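Probable glutathione S-transferase 5 (Caenorhabditis elegans, PDB 1ZL9) conjugates reduced glutathione to a wide range of exogenous and endogenous hydrophobic electrophiles and may help detoxify reactive oxygen species during bacterial infection. Local coordinates at residues 4-9 with 17-22; 54-59 with 70-75; 63-68 with 96-101; 91-96 with 156-161. One frame throughout, in Å; residues are numbered along the deposited sequence.

Interaction 1 of 4, residues 4-9 with 17-22; sequences YKLTYF and VSRQIF. With GSH (glutathione), chain C.
Tyr4 and Phe22 meet ring to ring at one end of this buried contact. Phe22 CE1 sits over one face of the Tyr4 ring, 3.8 Å from Tyr4 CG and offset toward the rim, with the two planes inclined at 53°. Large aromatics suit this place because they span the gap between strand 4-9 and helix 17-22, whose axes approach to 10.3 Å. Leu6 follows: with CG anti to its own backbone N (chi1 179°), it puts CD2 3.7 Å from Arg19 CG, and the two side chains cross at about a right angle. The aliphatic part of Arg19 thus lies against leucine, while its extended chain carries the guanidinium on toward the strand end. There Arg19 NH2 lies in the plane of the Tyr8 ring, at its edge, 3.8 Å from Tyr8 CD2. It also gives a weak, bent hydrogen bond (127°) to Phe9 O at 3.3 Å. Phe9 itself turns its side chain the other way, to glutathione, with Phe9 CE2 3.7 Å from the thiol sulfur SG2.

Stronger partners fix the guanidinium: salt bridges to Asp31 and Glu16 and a hydrogen bond to Gly11 O. Tyr8 OH is hydrogen-bonded to the backbone N of Ala14, and Phe22 stacks on Tyr29. The strand and helix are the first two elements of the beta-alpha-beta unit that continues into strand 30-34, the opening of the thioredoxin-like domain of glutathione transferases, whose strand end carries Tyr8, probably a glutathione-binding residue.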
# COMPACT_ATOMS: atom_id res chain seq x y z
N TYR A 4 -14.98 -17.48 6.06
CA TYR A 4 -13.97 -16.86 5.20
C TYR A 4 -13.84 -17.55 3.87
O TYR A 4 -13.76 -18.78 3.83
CB TYR A 4 -12.60 -16.91 5.87
CG TYR A 4 -12.46 -16.09 7.10
CD1 TYR A 4 -12.38 -14.70 7.03
CD2 TYR A 4 -12.40 -16.71 8.37
CE1 TYR A 4 -12.17 -13.96 8.19
CE2 TYR A 4 -12.24 -15.96 9.50
CZ TYR A 4 -12.15 -14.61 9.41
OH TYR A 4 -11.99 -13.88 10.52
N LYS A 5 -13.81 -16.76 2.80
CA LYS A 5 -13.65 -17.27 1.43
C LYS A 5 -12.68 -16.38 0.67
O LYS A 5 -12.90 -15.18 0.55
CB LYS A 5 -14.99 -17.34 0.70
CG LYS A 5 -14.88 -17.94 -0.72
CD LYS A 5 -16.27 -17.98 -1.37
CE LYS A 5 -16.24 -18.52 -2.77
NZ LYS A 5 -17.66 -18.56 -3.42
N LEU A 6 -11.59 -16.95 0.18
CA LEU A 6 -10.59 -16.16 -0.50
C LEU A 6 -10.69 -16.50 -1.98
O LEU A 6 -10.63 -17.65 -2.35
CB LEU A 6 -9.18 -16.52 -0.00
CG LEU A 6 -8.03 -15.77 -0.69
CD1 LEU A 6 -7.97 -14.27 -0.21
CD2 LEU A 6 -6.67 -16.41 -0.39
N THR A 7 -10.84 -15.50 -2.81
CA THR A 7 -10.91 -15.73 -4.25
C THR A 7 -9.67 -15.16 -4.90
O THR A 7 -9.37 -13.96 -4.76
CB THR A 7 -12.11 -15.06 -4.79
OG1 THR A 7 -13.25 -15.68 -4.22
CG2 THR A 7 -12.20 -15.25 -6.24
N TYR A 8 -8.90 -16.04 -5.53
CA TYR A 8 -7.73 -15.62 -6.28
C TYR A 8 -7.51 -16.63 -7.41
O TYR A 8 -8.27 -17.55 -7.54
CB TYR A 8 -6.51 -15.52 -5.33
CG TYR A 8 -5.27 -14.90 -5.92
CD1 TYR A 8 -5.27 -13.62 -6.40
CD2 TYR A 8 -4.05 -15.64 -6.06
CE1 TYR A 8 -4.13 -13.06 -6.94
CE2 TYR A 8 -2.94 -15.09 -6.63
CZ TYR A 8 -2.96 -13.80 -7.06
OH TYR A 8 -1.82 -13.23 -7.63
N PHE A 9 -6.54 -16.37 -8.27
CA PHE A 9 -6.10 -17.33 -9.30
C PHE A 9 -5.44 -18.58 -8.71
O PHE A 9 -5.13 -18.64 -7.49
CB PHE A 9 -5.20 -16.62 -10.30
CG PHE A 9 -5.91 -15.51 -10.99
CD1 PHE A 9 -6.96 -15.80 -11.86
CD2 PHE A 9 -5.59 -14.18 -10.71
CE1 PHE A 9 -7.67 -14.74 -12.49
CE2 PHE A 9 -6.29 -13.15 -11.32
CZ PHE A 9 -7.31 -13.41 -12.20
N VAL A 17 -0.06 -14.95 0.74
CA VAL A 17 0.19 -14.58 2.13
C VAL A 17 -1.03 -14.76 3.06
O VAL A 17 -0.89 -15.18 4.24
CB VAL A 17 0.83 -13.19 2.26
CG1 VAL A 17 -0.09 -12.08 1.87
CG2 VAL A 17 1.33 -12.95 3.70
N SER A 18 -2.21 -14.45 2.52
CA SER A 18 -3.46 -14.65 3.23
C SER A 18 -3.68 -16.11 3.50
O SER A 18 -4.10 -16.50 4.58
CB SER A 18 -4.60 -13.98 2.44
OG SER A 18 -4.42 -12.58 2.52
N ARG A 19 -3.39 -16.97 2.52
CA ARG A 19 -3.52 -18.40 2.74
C ARG A 19 -2.60 -18.86 3.88
O ARG A 19 -2.95 -19.72 4.67
CB ARG A 19 -3.15 -19.17 1.47
CG ARG A 19 -3.95 -18.81 0.22
CD ARG A 19 -3.79 -19.89 -0.83
NE ARG A 19 -4.47 -19.60 -2.07
CZ ARG A 19 -3.92 -19.08 -3.14
NH1 ARG A 19 -2.63 -18.82 -3.18
NH2 ARG A 19 -4.66 -18.88 -4.22
N GLN A 20 -1.42 -18.27 3.95
CA GLN A 20 -0.43 -18.65 4.97
C GLN A 20 -0.80 -18.13 6.36
O GLN A 20 -0.55 -18.77 7.35
CB GLN A 20 0.96 -18.24 4.56
CG GLN A 20 1.47 -19.10 3.36
CD GLN A 20 2.95 -18.95 3.06
OE1 GLN A 20 3.71 -18.49 3.89
NE2 GLN A 20 3.37 -19.44 1.89
N ILE A 21 -1.42 -16.96 6.40
CA ILE A 21 -1.97 -16.45 7.65
C ILE A 21 -3.03 -17.40 8.17
O ILE A 21 -3.02 -17.79 9.34
CB ILE A 21 -2.55 -15.03 7.47
CG1 ILE A 21 -1.44 -14.03 7.24
CG2 ILE A 21 -3.49 -14.65 8.58
CD1 ILE A 21 -1.90 -12.63 6.73
N PHE A 22 -3.94 -17.78 7.30
CA PHE A 22 -4.93 -18.77 7.71
C PHE A 22 -4.30 -20.10 8.15
O PHE A 22 -4.76 -20.70 9.16
CB PHE A 22 -5.91 -19.11 6.59
CG PHE A 22 -6.92 -18.04 6.29
CD1 PHE A 22 -7.74 -17.48 7.28
CD2 PHE A 22 -7.11 -17.64 4.98
CE1 PHE A 22 -8.68 -16.54 6.97
CE2 PHE A 22 -8.10 -16.72 4.65
CZ PHE A 22 -8.88 -16.15 5.62
N1 GSH C . -3.08 -3.57 -5.86
CA1 GSH C . -3.48 -4.90 -6.19
C1 GSH C . -3.46 -5.81 -5.04
O11 GSH C . -4.44 -6.69 -4.78
O12 GSH C . -2.39 -5.82 -4.32
CB1 GSH C . -3.45 -5.44 -7.59
CG1 GSH C . -4.49 -6.52 -7.93
CD1 GSH C . -4.18 -7.11 -9.29
OE1 GSH C . -3.28 -6.45 -10.06
N2 GSH C . -4.80 -8.20 -9.72
CA2 GSH C . -4.42 -8.88 -10.92
C2 GSH C . -5.68 -9.14 -11.69
O2 GSH C . -6.76 -9.52 -10.93
CB2 GSH C . -3.74 -10.14 -10.43
SG2 GSH C . -3.26 -11.16 -11.84
N3 GSH C . -5.74 -9.10 -13.00
CA3 GSH C . -6.88 -9.54 -13.81
C3 GSH C . -7.68 -8.35 -14.30
O31 GSH C . -7.26 -7.06 -13.95
O32 GSH C . -8.77 -8.47 -15.02

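Interaction 2 of 4, residues 54-59 with 70-75; sequences PFLEVD and ARFLAR
Leu56 and Val58 of strand 55-58 face Phe72 and Leu73 of helix 66-76, a helix-on-sheet layer of the thioredoxin-like N-terminal domain. The strand and helix run at 41° to each other, with axes 10.7 Å apart; leucine and phenylalanine side chains bridge the interval, and the shorter Val58 meets the ring of Phe72.

All the contacts between the two segments are apolar. The strand alternation directs both Leu56 and Val58 to the helix, and Leu56 CD2 does double duty, reaching Leu73 CD2 at 3.9 Å and Phe72 CD2 at 4.1 Å. The two helix residues are neighbours but leave the backbone differently: the Phe72 ring swings away from the backbone N (chi1 167°), whereas Leu73 keeps CG beside it (chi1 -65°), and both ends still come to Leu56. Leu73 also packs on helix 16-25, through Ser18, Ile21 and Phe22.

The helix also faces the dimer interface. Its ionic link there is a salt bridge from Arg75 to Glu87 of the second subunit; its aromatic one is Phe72, edge-to-face with Trp85 of that subunit. Separately, Pro54, with a cis peptide bond before it, touches glutathione just ahead of the strand.

The beta-branched Val58 closes the far end, its CG2 lying 4.0 Å from Phe72 CE2, oblique to the ring.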
# COMPACT_ATOMS: atom_id res chain seq x y z
N PRO A 54 -6.61 -10.49 -5.58
CA PRO A 54 -7.59 -11.20 -4.73
C PRO A 54 -8.69 -10.36 -4.11
O PRO A 54 -8.61 -9.12 -4.07
CB PRO A 54 -6.69 -11.73 -3.59
CG PRO A 54 -5.64 -10.66 -3.45
CD PRO A 54 -5.37 -10.22 -4.84
N PHE A 55 -9.75 -11.03 -3.67
CA PHE A 55 -10.67 -10.44 -2.71
C PHE A 55 -11.10 -11.50 -1.74
O PHE A 55 -11.04 -12.69 -2.04
CB PHE A 55 -11.84 -9.67 -3.36
CG PHE A 55 -12.84 -10.55 -4.07
CD1 PHE A 55 -13.89 -11.13 -3.37
CD2 PHE A 55 -12.71 -10.79 -5.40
CE1 PHE A 55 -14.83 -11.95 -4.06
CE2 PHE A 55 -13.63 -11.55 -6.10
CZ PHE A 55 -14.71 -12.12 -5.43
N LEU A 56 -11.43 -11.05 -0.54
CA LEU A 56 -11.80 -11.92 0.55
C LEU A 56 -13.26 -11.64 0.86
O LEU A 56 -13.67 -10.49 0.88
CB LEU A 56 -10.98 -11.61 1.78
CG LEU A 56 -11.36 -12.30 3.07
CD1 LEU A 56 -10.85 -13.73 3.00
CD2 LEU A 56 -10.82 -11.61 4.32
N GLU A 57 -14.02 -12.68 1.08
CA GLU A 57 -15.38 -12.53 1.63
C GLU A 57 -15.46 -12.96 3.10
O GLU A 57 -14.97 -14.04 3.47
CB GLU A 57 -16.33 -13.35 0.78
CG GLU A 57 -16.71 -12.71 -0.52
CD GLU A 57 -17.39 -13.74 -1.46
OE1 GLU A 57 -16.73 -14.54 -2.16
OE2 GLU A 57 -18.62 -13.76 -1.46
N VAL A 58 -16.07 -12.12 3.93
CA VAL A 58 -16.15 -12.36 5.37
C VAL A 58 -17.66 -12.30 5.64
O VAL A 58 -18.29 -11.24 5.46
CB VAL A 58 -15.36 -11.30 6.16
CG1 VAL A 58 -15.45 -11.54 7.68
CG2 VAL A 58 -13.86 -11.33 5.72
N ASP A 59 -18.24 -13.47 5.91
CA ASP A 59 -19.69 -13.63 5.92
C ASP A 59 -20.33 -12.93 4.74
O ASP A 59 -21.27 -12.16 4.90
CB ASP A 59 -20.27 -13.07 7.23
CG ASP A 59 -20.01 -14.03 8.40
OD1 ASP A 59 -19.81 -15.26 8.17
OD2 ASP A 59 -19.93 -13.62 9.58
N ALA A 70 -4.37 -9.00 3.87
CA ALA A 70 -3.37 -9.61 4.74
C ALA A 70 -3.35 -8.88 6.08
O ALA A 70 -3.27 -9.48 7.16
CB ALA A 70 -1.99 -9.51 4.06
N ARG A 71 -3.46 -7.55 6.02
CA ARG A 71 -3.43 -6.74 7.25
C ARG A 71 -4.68 -7.00 8.12
O ARG A 71 -4.59 -7.15 9.34
CB ARG A 71 -3.28 -5.24 6.95
CG ARG A 71 -3.24 -4.34 8.23
CD ARG A 71 -2.89 -2.91 8.02
NE ARG A 71 -1.49 -2.89 7.64
CZ ARG A 71 -1.02 -2.86 6.41
NH1 ARG A 71 -1.79 -2.63 5.32
NH2 ARG A 71 0.28 -2.99 6.25
N PHE A 72 -5.83 -7.12 7.48
CA PHE A 72 -7.06 -7.36 8.20
C PHE A 72 -6.97 -8.71 8.90
O PHE A 72 -7.21 -8.83 10.13
CB PHE A 72 -8.24 -7.36 7.23
CG PHE A 72 -9.51 -7.92 7.84
CD1 PHE A 72 -10.23 -7.16 8.73
CD2 PHE A 72 -9.99 -9.18 7.50
CE1 PHE A 72 -11.42 -7.66 9.29
CE2 PHE A 72 -11.13 -9.69 8.11
CZ PHE A 72 -11.85 -8.93 8.98
N LEU A 73 -6.53 -9.72 8.13
CA LEU A 73 -6.44 -11.05 8.70
C LEU A 73 -5.33 -11.12 9.77
O LEU A 73 -5.52 -11.73 10.83
CB LEU A 73 -6.18 -12.09 7.64
CG LEU A 73 -7.32 -12.29 6.61
CD1 LEU A 73 -6.77 -13.20 5.58
CD2 LEU A 73 -8.53 -12.85 7.20
N ALA A 74 -4.19 -10.52 9.50
CA ALA A 74 -3.09 -10.54 10.46
C ALA A 74 -3.52 -9.89 11.79
O ALA A 74 -3.14 -10.41 12.87
CB ALA A 74 -1.81 -9.88 9.92
N ARG A 75 -4.26 -8.80 11.74
CA ARG A 75 -4.71 -8.17 12.97
C ARG A 75 -5.68 -9.05 13.76
O ARG A 75 -5.59 -9.07 14.98
CB ARG A 75 -5.34 -6.84 12.72
CG ARG A 75 -4.30 -5.78 12.35
CD ARG A 75 -4.91 -4.42 11.94
NE ARG A 75 -5.73 -3.85 12.98
CZ ARG A 75 -6.35 -2.67 12.92
NH1 ARG A 75 -6.26 -1.90 11.82
NH2 ARG A 75 -7.05 -2.26 13.99

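Interaction 3 of 4, residues 63-68 with 96-101; sequences LAQSHA and QYKDYS. With GSH (glutathione), chain C; GSH (glutathione), chain D.
His67 and Lys98 approach from opposite directions, one from the start of helix 66-76 and the other from helix 84-112, and meet between the two domains. The lysine runs out and then bends at its last torsion (chi4 -75°), turning NZ to a water; the fine placing of its end against the imidazole is doubtful in the model. Tyr97 lies beside them, its CD2 at the edge of the His67 ring and 4.4 Å from His67 CE1.

That water joins the two segments. It accepts from both His67 N and Lys98 NZ, each at 2.9 Å, and gives a weak bond to glutathione O12. Ser66 grips the alpha-carboxylate of the gamma-glutamyl residue (O11, O12) twice: Ser66 N donates to O11 at 2.9 Å in a nearly straight bond (164°), and Ser66 OG donates to O12 at 2.6 Å. A small hydroxyl residue suits a helix start, where the first N-H groups point out of the N-terminal end and lack partners within the helix.

Asp99 turns to the glutathione of the second subunit, accepting from its N1 at 2.6 Å on OD2. Helix start, serine and nearby lysine would thus stabilise the carboxylate's negative charge, while the amino end, N1, is bound by Asp99 of the partner subunit, so each site is completed by the dimer.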
# COMPACT_ATOMS: atom_id res chain seq x y z
N LEU A 63 -13.83 -7.75 0.56
CA LEU A 63 -12.68 -6.90 0.85
C LEU A 63 -11.62 -7.19 -0.20
O LEU A 63 -11.14 -8.29 -0.29
CB LEU A 63 -12.13 -7.20 2.23
CG LEU A 63 -10.82 -6.45 2.60
CD1 LEU A 63 -11.06 -4.97 2.65
CD2 LEU A 63 -10.28 -7.01 3.87
N ALA A 64 -11.25 -6.17 -0.96
CA ALA A 64 -10.21 -6.25 -1.97
C ALA A 64 -8.89 -5.72 -1.47
O ALA A 64 -8.81 -5.10 -0.39
CB ALA A 64 -10.66 -5.38 -3.10
N GLN A 65 -7.88 -5.88 -2.33
CA GLN A 65 -6.50 -5.40 -2.17
C GLN A 65 -5.63 -6.30 -1.27
O GLN A 65 -5.88 -6.42 -0.08
CB GLN A 65 -6.45 -3.94 -1.73
CG GLN A 65 -6.80 -2.99 -2.94
CD GLN A 65 -5.66 -2.74 -3.90
OE1 GLN A 65 -5.85 -2.11 -4.98
NE2 GLN A 65 -4.50 -3.17 -3.55
N SER A 66 -4.65 -6.96 -1.88
CA SER A 66 -3.85 -7.98 -1.24
C SER A 66 -3.31 -7.60 0.13
O SER A 66 -3.43 -8.43 1.03
CB SER A 66 -2.70 -8.45 -2.16
OG SER A 66 -1.78 -7.45 -2.44
N HIS A 67 -2.77 -6.36 0.26
CA HIS A 67 -2.21 -5.89 1.51
C HIS A 67 -3.33 -5.59 2.52
O HIS A 67 -3.14 -5.84 3.70
CB HIS A 67 -1.29 -4.66 1.39
CG HIS A 67 0.06 -4.93 0.79
ND1 HIS A 67 1.13 -5.33 1.52
CD2 HIS A 67 0.57 -4.63 -0.42
CE1 HIS A 67 2.18 -5.50 0.75
NE2 HIS A 67 1.87 -5.10 -0.44
N ALA A 68 -4.47 -5.05 2.03
CA ALA A 68 -5.57 -4.76 2.95
C ALA A 68 -6.13 -6.03 3.55
O ALA A 68 -6.43 -6.07 4.72
CB ALA A 68 -6.67 -3.89 2.31
N GLN A 96 7.22 -0.76 1.27
CA GLN A 96 8.45 -0.73 0.50
C GLN A 96 8.52 -1.96 -0.42
O GLN A 96 9.07 -1.93 -1.48
CB GLN A 96 9.69 -0.67 1.41
CG GLN A 96 11.00 -0.42 0.70
CD GLN A 96 11.10 0.88 0.01
OE1 GLN A 96 11.86 1.00 -0.98
NE2 GLN A 96 10.42 1.87 0.49
N TYR A 97 8.02 -3.09 0.06
CA TYR A 97 7.89 -4.30 -0.74
C TYR A 97 7.00 -4.11 -1.99
O TYR A 97 7.30 -4.59 -3.08
CB TYR A 97 7.35 -5.43 0.17
CG TYR A 97 7.11 -6.73 -0.55
CD1 TYR A 97 8.12 -7.31 -1.31
CD2 TYR A 97 5.95 -7.45 -0.37
CE1 TYR A 97 7.92 -8.48 -1.97
CE2 TYR A 97 5.76 -8.74 -1.03
CZ TYR A 97 6.79 -9.21 -1.83
OH TYR A 97 6.72 -10.43 -2.52
N LYS A 98 5.89 -3.41 -1.84
CA LYS A 98 5.12 -2.98 -3.00
C LYS A 98 5.91 -2.16 -3.98
O LYS A 98 5.74 -2.34 -5.17
CB LYS A 98 3.93 -2.10 -2.60
CG LYS A 98 2.63 -2.69 -2.59
CD LYS A 98 1.53 -1.57 -2.64
CE LYS A 98 0.22 -2.03 -1.99
NZ LYS A 98 -0.55 -2.96 -2.84
N ASP A 99 6.70 -1.18 -3.51
CA ASP A 99 7.57 -0.38 -4.39
C ASP A 99 8.59 -1.26 -5.14
O ASP A 99 8.79 -1.10 -6.31
CB ASP A 99 8.29 0.71 -3.59
CG ASP A 99 7.37 1.78 -3.06
OD1 ASP A 99 6.20 1.86 -3.50
OD2 ASP A 99 7.77 2.65 -2.21
N TYR A 100 9.21 -2.21 -4.45
CA TYR A 100 10.12 -3.14 -5.07
C TYR A 100 9.37 -3.92 -6.13
O TYR A 100 9.86 -4.07 -7.26
CB TYR A 100 10.67 -4.12 -4.02
CG TYR A 100 11.13 -5.47 -4.53
CD1 TYR A 100 12.26 -5.58 -5.32
CD2 TYR A 100 10.46 -6.64 -4.19
CE1 TYR A 100 12.67 -6.87 -5.80
CE2 TYR A 100 10.87 -7.89 -4.63
CZ TYR A 100 11.99 -8.01 -5.41
OH TYR A 100 12.44 -9.24 -5.85
N SER A 101 8.21 -4.44 -5.78
CA SER A 101 7.46 -5.26 -6.71
C SER A 101 7.08 -4.45 -7.95
O SER A 101 7.05 -5.01 -9.07
CB SER A 101 6.20 -5.86 -6.08
OG SER A 101 6.56 -6.50 -4.88
N1 GSH C . -3.08 -3.57 -5.86
CA1 GSH C . -3.48 -4.90 -6.19
C1 GSH C . -3.46 -5.81 -5.04
O11 GSH C . -4.44 -6.69 -4.78
O12 GSH C . -2.39 -5.82 -4.32
CB1 GSH C . -3.45 -5.44 -7.59
CG1 GSH C . -4.49 -6.52 -7.93
CD1 GSH C . -4.18 -7.11 -9.29
OE1 GSH C . -3.28 -6.45 -10.06
N2 GSH C . -4.80 -8.20 -9.72
CA2 GSH C . -4.42 -8.88 -10.92
C2 GSH C . -5.68 -9.14 -11.69
O2 GSH C . -6.76 -9.52 -10.93
CB2 GSH C . -3.74 -10.14 -10.43
SG2 GSH C . -3.26 -11.16 -11.84
N3 GSH C . -5.74 -9.10 -13.00
CA3 GSH C . -6.88 -9.54 -13.81
C3 GSH C . -7.68 -8.35 -14.30
O31 GSH C . -7.26 -7.06 -13.95
O32 GSH C . -8.77 -8.47 -15.02
N1 GSH D . 6.06 4.47 -1.40
CA1 GSH D . 6.61 5.74 -1.08
C1 GSH D . 5.78 6.48 -0.11
O11 GSH D . 6.16 7.27 0.97
O12 GSH D . 4.47 6.44 -0.27
CB1 GSH D . 7.20 6.56 -2.15
CG1 GSH D . 8.22 7.52 -1.52
CD1 GSH D . 8.82 8.45 -2.57
OE1 GSH D . 8.68 8.12 -3.86
N2 GSH D . 9.47 9.55 -2.20
CA2 GSH D . 10.02 10.52 -3.15
C2 GSH D . 11.44 10.87 -2.83
O2 GSH D . 11.78 11.08 -1.53
CB2 GSH D . 9.17 11.77 -3.04
SG2 GSH D . 9.78 13.00 -4.21
N3 GSH D . 12.32 11.02 -3.79
CA3 GSH D . 13.65 11.53 -3.57
C3 GSH D . 14.73 10.48 -3.65
O31 GSH D . 14.40 9.15 -3.91
O32 GSH D . 15.98 10.79 -3.43
O HOH W 1 -2.83 -4.06 -1.45

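Interaction 4 of 4, residues 91-96 with 156-161; sequences NSLADQ and TWIDLA
Ala94 forms the hollow of this contact, and two larger side chains fill it. Ile158 pushes its CD1 against the backbone of helix 84-112, 3.6 Å from Ala94 CA and 3.8 Å from Ala94 CB. Trp157 closes in on the same methyl with the far end of its indole, CH2 lying 3.7 Å from Ala94 CB, and the methyl approaches the indole obliquely. Alanine suits the place because its short side chain lets the isoleucine tip come right up to the helix; the CA atoms of Ala94 and Ile158 come to 6.3 Å where the axes are 10.2 Å apart. Ile158 can reach so far since its longer branch, through CG1, extends opposite the backbone N (chi1 -167°) and so across the gap. On its flank Leu93 forms a second bump: Leu93 CD1 rests 4.0 Å from Ile158 CG1, the two side chains crossing at about a right angle.

The helix from 157 starts at this very point. Thr156 occupies the N-cap position, and the carboxylate of Asp159, three residues on, accepts from its N-H: Thr156 N to Asp159 OD2 is 2.9 Å and almost linear (171°). This is one of the two bonds of a capping box, and the Thr-X-X-Asp sequence is consistent with the N-capping box motif of the family. Asp159 OD1 is taken by Leu150 N.

The helices run nearly alongside, 24° apart. Leu93 also packs on Phe134 and Leu138 of helix 119-145. Trp157, hydrogen-bonded through NE1 to Asn80, lies against helices 16-25 and 66-76 as well, so its indole wedges the C-terminal helices against the helical layer of the N-terminal domain.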
# COMPACT_ATOMS: atom_id res chain seq x y z
N ASN A 91 3.80 -2.31 8.33
CA ASN A 91 3.17 -1.57 7.27
C ASN A 91 4.24 -0.87 6.39
O ASN A 91 4.14 -0.87 5.18
CB ASN A 91 2.18 -0.58 7.85
CG ASN A 91 1.23 0.03 6.83
OD1 ASN A 91 1.35 -0.13 5.62
ND2 ASN A 91 0.20 0.65 7.35
N SER A 92 5.25 -0.27 7.02
CA SER A 92 6.25 0.48 6.31
C SER A 92 7.03 -0.50 5.37
O SER A 92 7.24 -0.26 4.22
CB SER A 92 7.17 1.14 7.35
OG SER A 92 8.17 1.91 6.72
N LEU A 93 7.45 -1.63 5.90
CA LEU A 93 8.23 -2.59 5.08
C LEU A 93 7.40 -3.20 3.98
O LEU A 93 7.90 -3.50 2.90
CB LEU A 93 8.72 -3.71 5.97
CG LEU A 93 10.11 -4.31 5.77
CD1 LEU A 93 10.26 -5.76 6.31
CD2 LEU A 93 10.89 -4.01 4.53
N ALA A 94 6.13 -3.45 4.27
CA ALA A 94 5.23 -4.10 3.32
C ALA A 94 5.00 -3.11 2.16
O ALA A 94 4.94 -3.49 0.99
CB ALA A 94 3.90 -4.48 3.99
N ASP A 95 4.90 -1.84 2.47
CA ASP A 95 4.78 -0.81 1.43
C ASP A 95 6.05 -0.63 0.63
O ASP A 95 5.99 -0.36 -0.57
CB ASP A 95 4.33 0.51 2.04
CG ASP A 95 2.81 0.53 2.31
OD1 ASP A 95 2.16 -0.56 2.22
OD2 ASP A 95 2.19 1.59 2.56
N GLN A 96 7.22 -0.76 1.27
CA GLN A 96 8.45 -0.73 0.50
C GLN A 96 8.52 -1.96 -0.42
O GLN A 96 9.07 -1.93 -1.48
CB GLN A 96 9.69 -0.67 1.41
CG GLN A 96 11.00 -0.42 0.70
CD GLN A 96 11.10 0.88 0.01
OE1 GLN A 96 11.86 1.00 -0.98
NE2 GLN A 96 10.42 1.87 0.49
N THR A 156 5.53 -11.99 12.00
CA THR A 156 4.46 -11.16 11.45
C THR A 156 4.22 -11.59 10.00
O THR A 156 5.02 -12.33 9.40
CB THR A 156 4.77 -9.68 11.49
OG1 THR A 156 5.95 -9.38 10.75
CG2 THR A 156 5.00 -9.20 12.88
N TRP A 157 3.13 -11.11 9.43
CA TRP A 157 2.78 -11.51 8.04
C TRP A 157 3.82 -11.07 7.00
O TRP A 157 3.93 -11.69 5.94
CB TRP A 157 1.38 -11.03 7.70
CG TRP A 157 1.15 -9.58 7.49
CD1 TRP A 157 0.73 -8.69 8.38
CD2 TRP A 157 1.26 -8.88 6.23
NE1 TRP A 157 0.61 -7.44 7.80
CE2 TRP A 157 0.92 -7.53 6.47
CE3 TRP A 157 1.62 -9.26 4.94
CZ2 TRP A 157 0.83 -6.58 5.45
CZ3 TRP A 157 1.60 -8.32 3.96
CH2 TRP A 157 1.17 -6.99 4.20
N ILE A 158 4.59 -10.02 7.28
CA ILE A 158 5.59 -9.61 6.31
C ILE A 158 6.70 -10.65 6.28
O ILE A 158 7.29 -10.85 5.23
CB ILE A 158 6.06 -8.13 6.52
CG1 ILE A 158 6.87 -7.63 5.30
CG2 ILE A 158 6.90 -7.96 7.82
CD1 ILE A 158 6.13 -7.55 3.99
N ASP A 159 6.97 -11.34 7.39
CA ASP A 159 7.88 -12.50 7.37
C ASP A 159 7.38 -13.57 6.37
O ASP A 159 8.15 -14.16 5.63
CB ASP A 159 7.98 -13.14 8.71
CG ASP A 159 8.72 -12.31 9.73
OD1 ASP A 159 9.89 -11.87 9.49
OD2 ASP A 159 8.19 -12.15 10.85
N LEU A 160 6.08 -13.86 6.43
CA LEU A 160 5.51 -14.86 5.56
C LEU A 160 5.67 -14.46 4.10
O LEU A 160 6.04 -15.31 3.27
CB LEU A 160 4.00 -15.11 5.86
CG LEU A 160 3.76 -15.72 7.23
CD1 LEU A 160 2.30 -15.68 7.61
CD2 LEU A 160 4.18 -17.14 7.41
N ALA A 161 5.34 -13.22 3.80
CA ALA A 161 5.40 -12.73 2.41
C ALA A 161 6.85 -12.72 1.90
O ALA A 161 7.14 -13.21 0.78
CB ALA A 161 4.71 -11.35 2.23

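Interactions 1 and 2 serve neighbouring strands of one sheet, 4-9 and 55-58, joined by backbone bonds such as Lys5 O to Glu57 N, and pack helices on the same side of it. Interaction 4 is also buried but joins helix to helix in the C-terminal domain, and Trp157 links it to both 17-22 and 70-75. Interaction 3 is only partly buried and polar, built on water, charge and ligand. It shares helix 66-76 with interaction 2 and helix 84-112 with interaction 4. Chemistry follows place: purely apolar in interactions 2 and 4, apolar with one arginine in interaction 1, ligand-binding in interaction 3. Interactions 1 and 3 touch the same glutathione, at its cysteinyl thiol and its gamma-glutamyl end.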